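Local coordinates for PatF (Prochloron didemni, PDB 4BG2), which is probably a prenyltransferase-family protein of cyanobactin (patellamide) biosynthesis, at residues A[77-82]-A[117-122]; A[218-223]-A[283-288]. One frame throughout, in Å; residues are numbered along the deposited sequence.

Overall arrangement
From the N terminus, the chain passes helices 3-25 and 34-42 and then the barrel strands 48-57 and 60-70 before reaching interaction 1. There the start of helix 79-91 meets strand 116-124, closing a loop that holds helix 101-110. Only after this loop is shut does interaction 2 open: helix 218-223 meets the end of strand 276-284 and the short helix 285-288, enclosing strands 229-233 and 242-247. The two loops follow in series, neither nesting nor crossing. Their centres lie about 32 Å apart, on opposite sides of the chain's centre, yet both tie helices to one closed antiparallel barrel, an architecture consistent with the prenyltransferase barrel.

Interaction 1: residues A[77-82]-A[117-122]; sequences PESLTH and INNTIG
Asn119, on barrel strand 116-124, grips Ser79 in the first turn of helix 79-91 with its side-chain amide. Its CB lies beside the serine hydroxyl at van der Waals range, and CG comes within 3.7 Å of Ser79 O. CG sits between the backbone N and the carbonyl carbon (chi1 65°), which brings the amide up against Ser79, with OD1 at its hydroxyl. OD1 receives a short bond from Ser79 OG, 2.5 Å away; the hydroxyl comes in from above the carbonyl plane, 47° out of it. Asn119 OD1 is also 3.0 Å from Leu80 N, but the angle is too poor for a hydrogen bond, and that N-H goes instead to Pro77 O. ND2 makes its firmer bond to Thr120 O at 2.9 Å, which lies close to the amide plane, and a weak one to Ser79 O at 3.3 Å. The Leu80 side chain crosses that of Asn119 at about a right angle, with Leu80 CD2 3.8 Å from Asn119 OD1, and Leu80 also touches Phe103 and Ala107 of helix 101-110. One turn on, Ile121 CG2 comes within 3.9 Å of His82 C and also lies near CB of that histidine, an apolar touch beside the polar one; Ile121 also packs against helix 34-42. On the strand side, Ile117 and Asn118 both face His139, a classic beta bulge just before Asn119. The contact thus joins a helix packed on the barrel to the strand after the bulge. In this buried setting the hydroxyl donor meets the amide oxygen, and the amide nitrogen makes one firm and one weak bond to carbonyl oxygens, which is consistent with the Asn119 amide being held this way round.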
loop_
_atom_site.group_PDB
_atom_site.type_symbol
_atom_site.label_atom_id
_atom_site.label_comp_id
_atom_site.label_asym_id
_atom_site.label_seq_id
_atom_site.Cartn_x
_atom_site.Cartn_y
_atom_site.Cartn_z
ATOM N N PRO A 77 -1.011 18.442 5.766
ATOM C CA PRO A 77 -0.134 18.252 4.637
ATOM C C PRO A 77 1.344 18.142 4.971
ATOM O O PRO A 77 2.151 17.971 4.055
ATOM C CB PRO A 77 -0.373 19.529 3.821
ATOM C CG PRO A 77 -0.575 20.594 4.868
ATOM C CD PRO A 77 -1.209 19.889 6.049
ATOM N N GLU A 78 1.719 18.239 6.242
ATOM C CA GLU A 78 3.135 18.109 6.603
ATOM C C GLU A 78 3.730 16.749 6.239
ATOM O O GLU A 78 4.938 16.644 6.002
ATOM C CB GLU A 78 3.431 18.475 8.068
ATOM C CG GLU A 78 2.716 17.697 9.168
ATOM C CD GLU A 78 1.365 18.263 9.572
ATOM O OE1 GLU A 78 0.876 19.245 8.940
ATOM O OE2 GLU A 78 0.812 17.695 10.540
ATOM N N SER A 79 2.897 15.717 6.167
ATOM C CA SER A 79 3.369 14.414 5.707
ATOM C C SER A 79 3.997 14.475 4.301
ATOM O O SER A 79 4.838 13.638 3.956
ATOM C CB SER A 79 2.230 13.383 5.737
ATOM O OG SER A 79 1.124 13.808 4.952
ATOM N N LEU A 80 3.598 15.447 3.487
ATOM C CA LEU A 80 4.192 15.614 2.166
ATOM C C LEU A 80 5.703 15.884 2.197
ATOM O O LEU A 80 6.428 15.465 1.310
ATOM C CB LEU A 80 3.492 16.730 1.365
ATOM C CG LEU A 80 2.058 16.442 0.870
ATOM C CD1 LEU A 80 1.389 17.735 0.423
ATOM C CD2 LEU A 80 2.047 15.416 -0.238
ATOM N N THR A 81 6.188 16.565 3.209
ATOM C CA THR A 81 7.591 16.918 3.234
ATOM C C THR A 81 8.450 15.666 3.182
ATOM O O THR A 81 9.473 15.648 2.533
ATOM C CB THR A 81 7.945 17.747 4.467
ATOM O OG1 THR A 81 7.542 17.035 5.650
ATOM C CG2 THR A 81 7.253 19.081 4.403
ATOM N N HIS A 82 8.006 14.603 3.844
ATOM C CA HIS A 82 8.739 13.335 3.812
ATOM C C HIS A 82 8.804 12.759 2.411
ATOM O O HIS A 82 9.830 12.229 1.992
ATOM C CB HIS A 82 8.110 12.323 4.794
ATOM C CG HIS A 82 8.181 12.770 6.219
ATOM N ND1 HIS A 82 9.378 12.988 6.865
ATOM C CD2 HIS A 82 7.212 13.111 7.099
ATOM C CE1 HIS A 82 9.143 13.415 8.092
ATOM N NE2 HIS A 82 7.835 13.488 8.260
ATOM N N ILE A 117 -6.051 12.355 5.706
ATOM C CA ILE A 117 -5.401 11.976 6.954
ATOM C C ILE A 117 -3.901 12.172 6.834
ATOM O O ILE A 117 -3.285 12.841 7.652
ATOM C CB ILE A 117 -5.678 10.496 7.337
ATOM C CG1 ILE A 117 -7.172 10.274 7.580
ATOM C CG2 ILE A 117 -4.905 10.121 8.589
ATOM C CD1 ILE A 117 -7.568 8.814 7.715
ATOM N N ASN A 118 -3.322 11.583 5.806
ATOM C CA ASN A 118 -1.881 11.630 5.603
ATOM C C ASN A 118 -1.545 11.082 4.249
ATOM O O ASN A 118 -2.422 10.614 3.513
ATOM C CB ASN A 118 -1.137 10.833 6.683
ATOM C CG ASN A 118 -1.400 9.322 6.622
ATOM O OD1 ASN A 118 -1.526 8.720 5.559
ATOM N ND2 ASN A 118 -1.404 8.701 7.776
ATOM N N ASN A 119 -0.268 11.138 3.935
ATOM C CA ASN A 119 0.313 10.277 2.914
ATOM C C ASN A 119 1.357 9.375 3.567
ATOM O O ASN A 119 1.864 9.691 4.625
ATOM C CB ASN A 119 0.906 11.084 1.780
ATOM C CG ASN A 119 2.096 11.921 2.217
ATOM O OD1 ASN A 119 1.941 13.059 2.683
ATOM N ND2 ASN A 119 3.282 11.359 2.081
ATOM N N THR A 120 1.629 8.238 2.942
ATOM C CA THR A 120 2.675 7.346 3.378
ATOM C C THR A 120 3.964 7.699 2.636
ATOM O O THR A 120 3.970 8.519 1.716
ATOM C CB THR A 120 2.365 5.876 2.993
ATOM O OG1 THR A 120 2.275 5.784 1.587
ATOM C CG2 THR A 120 1.057 5.401 3.564
ATOM N N ILE A 121 5.055 7.049 3.005
ATOM C CA ILE A 121 6.151 6.940 2.077
ATOM C C ILE A 121 6.541 5.480 2.000
ATOM O O ILE A 121 6.502 4.752 2.978
ATOM C CB ILE A 121 7.385 7.804 2.445
ATOM C CG1 ILE A 121 7.841 7.570 3.864
ATOM C CG2 ILE A 121 7.080 9.289 2.248
ATOM C CD1 ILE A 121 9.234 8.061 4.135
ATOM N N GLY A 122 6.983 5.085 0.829
ATOM C CA GLY A 122 7.320 3.728 0.604
ATOM C C GLY A 122 8.200 3.544 -0.581
ATOM O O GLY A 122 8.308 4.429 -1.437
#

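Interaction 2: residues A[218-223]-A[283-288]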
loop_
_atom_site.group_PDB
_atom_site.type_symbol
_atom_site.label_atom_id
_atom_site.label_comp_id
_atom_site.label_asym_id
_atom_site.label_seq_id
_atom_site.Cartn_x
_atom_site.Cartn_y
_atom_site.Cartn_z
ATOM N N ARG A 218 -17.964 -15.466 -7.776
ATOM C CA ARG A 218 -18.506 -16.066 -6.562
ATOM C C ARG A 218 -17.418 -16.222 -5.507
ATOM O O ARG A 218 -17.651 -16.011 -4.321
ATOM C CB ARG A 218 -19.165 -17.413 -6.880
ATOM C CG ARG A 218 -20.420 -17.235 -7.727
ATOM C CD ARG A 218 -21.156 -18.534 -7.966
ATOM N NE ARG A 218 -20.447 -19.413 -8.908
ATOM C CZ ARG A 218 -20.958 -19.928 -10.028
ATOM N NH1 ARG A 218 -22.211 -19.676 -10.404
ATOM N NH2 ARG A 218 -20.205 -20.721 -10.784
ATOM N N LYS A 219 -16.213 -16.557 -5.943
ATOM C CA LYS A 219 -15.106 -16.730 -5.012
ATOM C C LYS A 219 -14.775 -15.405 -4.295
ATOM O O LYS A 219 -14.566 -15.396 -3.078
ATOM C CB LYS A 219 -13.885 -17.308 -5.738
ATOM C CG LYS A 219 -12.629 -17.361 -4.883
ATOM C CD LYS A 219 -12.275 -18.775 -4.471
ATOM C CE LYS A 219 -11.416 -18.786 -3.206
ATOM N NZ LYS A 219 -11.923 -18.049 -1.997
ATOM N N VAL A 220 -14.747 -14.303 -5.041
ATOM C CA VAL A 220 -14.614 -12.968 -4.432
ATOM C C VAL A 220 -15.758 -12.656 -3.477
ATOM O O VAL A 220 -15.527 -12.277 -2.321
ATOM C CB VAL A 220 -14.544 -11.847 -5.489
ATOM C CG1 VAL A 220 -14.691 -10.473 -4.832
ATOM C CG2 VAL A 220 -13.208 -11.920 -6.213
ATOM N N ASN A 221 -16.985 -12.854 -3.943
ATOM C CA ASN A 221 -18.163 -12.630 -3.104
ATOM C C ASN A 221 -18.210 -13.466 -1.839
ATOM O O ASN A 221 -18.715 -12.999 -0.825
ATOM C CB ASN A 221 -19.461 -12.768 -3.904
ATOM C CG ASN A 221 -19.818 -11.469 -4.607
ATOM O OD1 ASN A 221 -20.363 -10.547 -3.980
ATOM N ND2 ASN A 221 -19.441 -11.353 -5.886
ATOM N N SER A 222 -17.632 -14.662 -1.870
ATOM C CA SER A 222 -17.683 -15.539 -0.706
ATOM C C SER A 222 -16.693 -15.185 0.388
ATOM O O SER A 222 -16.882 -15.616 1.516
ATOM C CB SER A 222 -17.507 -17.002 -1.108
ATOM O OG SER A 222 -16.147 -17.289 -1.321
ATOM N N ILE A 223 -15.652 -14.405 0.068
ATOM C CA ILE A 223 -14.613 -14.050 1.051
ATOM C C ILE A 223 -14.513 -12.565 1.403
ATOM O O ILE A 223 -13.949 -12.230 2.424
ATOM C CB ILE A 223 -13.194 -14.525 0.627
ATOM C CG1 ILE A 223 -12.804 -13.910 -0.714
ATOM C CG2 ILE A 223 -13.142 -16.059 0.595
ATOM C CD1 ILE A 223 -11.365 -14.143 -1.132
ATOM N N VAL A 283 -4.629 -9.622 -4.634
ATOM C CA VAL A 283 -4.754 -10.629 -5.674
ATOM C C VAL A 283 -5.812 -10.200 -6.689
ATOM O O VAL A 283 -6.745 -9.505 -6.341
ATOM C CB VAL A 283 -5.038 -12.014 -5.011
ATOM C CG1 VAL A 283 -6.365 -12.031 -4.270
ATOM C CG2 VAL A 283 -4.989 -13.144 -6.029
ATOM N N THR A 284 -5.658 -10.571 -7.949
ATOM C CA THR A 284 -6.700 -10.308 -8.944
ATOM C C THR A 284 -7.831 -11.352 -8.854
ATOM O O THR A 284 -7.635 -12.462 -8.365
ATOM C CB THR A 284 -6.163 -10.342 -10.376
ATOM O OG1 THR A 284 -5.683 -11.646 -10.647
ATOM C CG2 THR A 284 -5.044 -9.305 -10.577
ATOM N N GLU A 285 -9.007 -10.971 -9.325
ATOM C CA GLU A 285 -10.136 -11.900 -9.477
ATOM C C GLU A 285 -9.697 -13.180 -10.185
ATOM O O GLU A 285 -9.973 -14.280 -9.713
ATOM C CB GLU A 285 -11.244 -11.241 -10.301
ATOM C CG GLU A 285 -12.585 -11.978 -10.247
ATOM C CD GLU A 285 -13.660 -11.284 -11.056
ATOM O OE1 GLU A 285 -13.331 -10.465 -11.947
ATOM O OE2 GLU A 285 -14.844 -11.551 -10.806
ATOM N N THR A 286 -9.016 -12.994 -11.321
ATOM C CA THR A 286 -8.519 -14.087 -12.154
ATOM C C THR A 286 -7.626 -15.045 -11.370
ATOM O O THR A 286 -7.761 -16.241 -11.484
ATOM C CB THR A 286 -7.697 -13.523 -13.339
ATOM O OG1 THR A 286 -8.569 -12.804 -14.223
ATOM C CG2 THR A 286 -6.985 -14.657 -14.115
ATOM N N GLU A 287 -6.702 -14.505 -10.578
ATOM C CA GLU A 287 -5.783 -15.352 -9.823
ATOM C C GLU A 287 -6.483 -16.065 -8.667
ATOM O O GLU A 287 -6.045 -17.135 -8.248
ATOM C CB GLU A 287 -4.593 -14.551 -9.324
ATOM C CG GLU A 287 -3.573 -15.369 -8.544
ATOM C CD GLU A 287 -2.739 -16.298 -9.419
ATOM O OE1 GLU A 287 -2.637 -16.070 -10.646
ATOM O OE2 GLU A 287 -2.186 -17.263 -8.861
ATOM N N LEU A 288 -7.545 -15.470 -8.138
ATOM C CA LEU A 288 -8.356 -16.111 -7.088
ATOM C C LEU A 288 -9.138 -17.329 -7.568
ATOM O O LEU A 288 -9.542 -18.148 -6.754
ATOM C CB LEU A 288 -9.378 -15.143 -6.499
ATOM C CG LEU A 288 -9.134 -14.594 -5.105
ATOM C CD1 LEU A 288 -10.399 -13.858 -4.670
ATOM C CD2 LEU A 288 -8.770 -15.678 -4.087
#
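Lys219 O is held by the hydroxyl of its own helical turn, Ser222 OG at 3.0 Å, tilted 31° from the carbonyl plane, and by weak backbone bonds from Ser222 N and Ile223 N. This short helix, 218-223, packs where barrel strand 276-284 runs into a short, weakly bonded helical turn at about 285-288, one of the places where helices cover the antiparallel barrel. That turn is capped: Thr284 takes the N-cap position and its OG1 accepts from Glu287 N at 3.0 Å. Across the interface the contact is mostly apolar. The Lys219 chain leaves with CG anti to the backbone N (chi1 173°), bends at chi2, and crosses the Leu288 side chain at about a right angle, bringing its CD 3.6 Å from Leu288 O. Its NZ continues to a weak bond with Tyr256 O. With an alanine in place of Lys219 the methylenes over Leu288 O are gone, the leucine methyls would probably lose part of their cover, and the weak bond to Tyr256 O would be lost. Next along the helix, Val220 CG2 rests 4.1 Å from CG of Glu285, whose extended chain carries OE2 to a weak bond with Ser217 N, just ahead of helix 218-223. Phe245 of strand 242-247 touches both Ile223 and Leu288, linking the pair to the barrel. Leu288 itself holds a chi1 of -107°, away from a staggered value, and its CD1 meets two methyls at once: CG2 of Val220, whose side chain crosses that of Leu288, and CD1 of Ile223, which comes tip to tip, each 3.7 Å away.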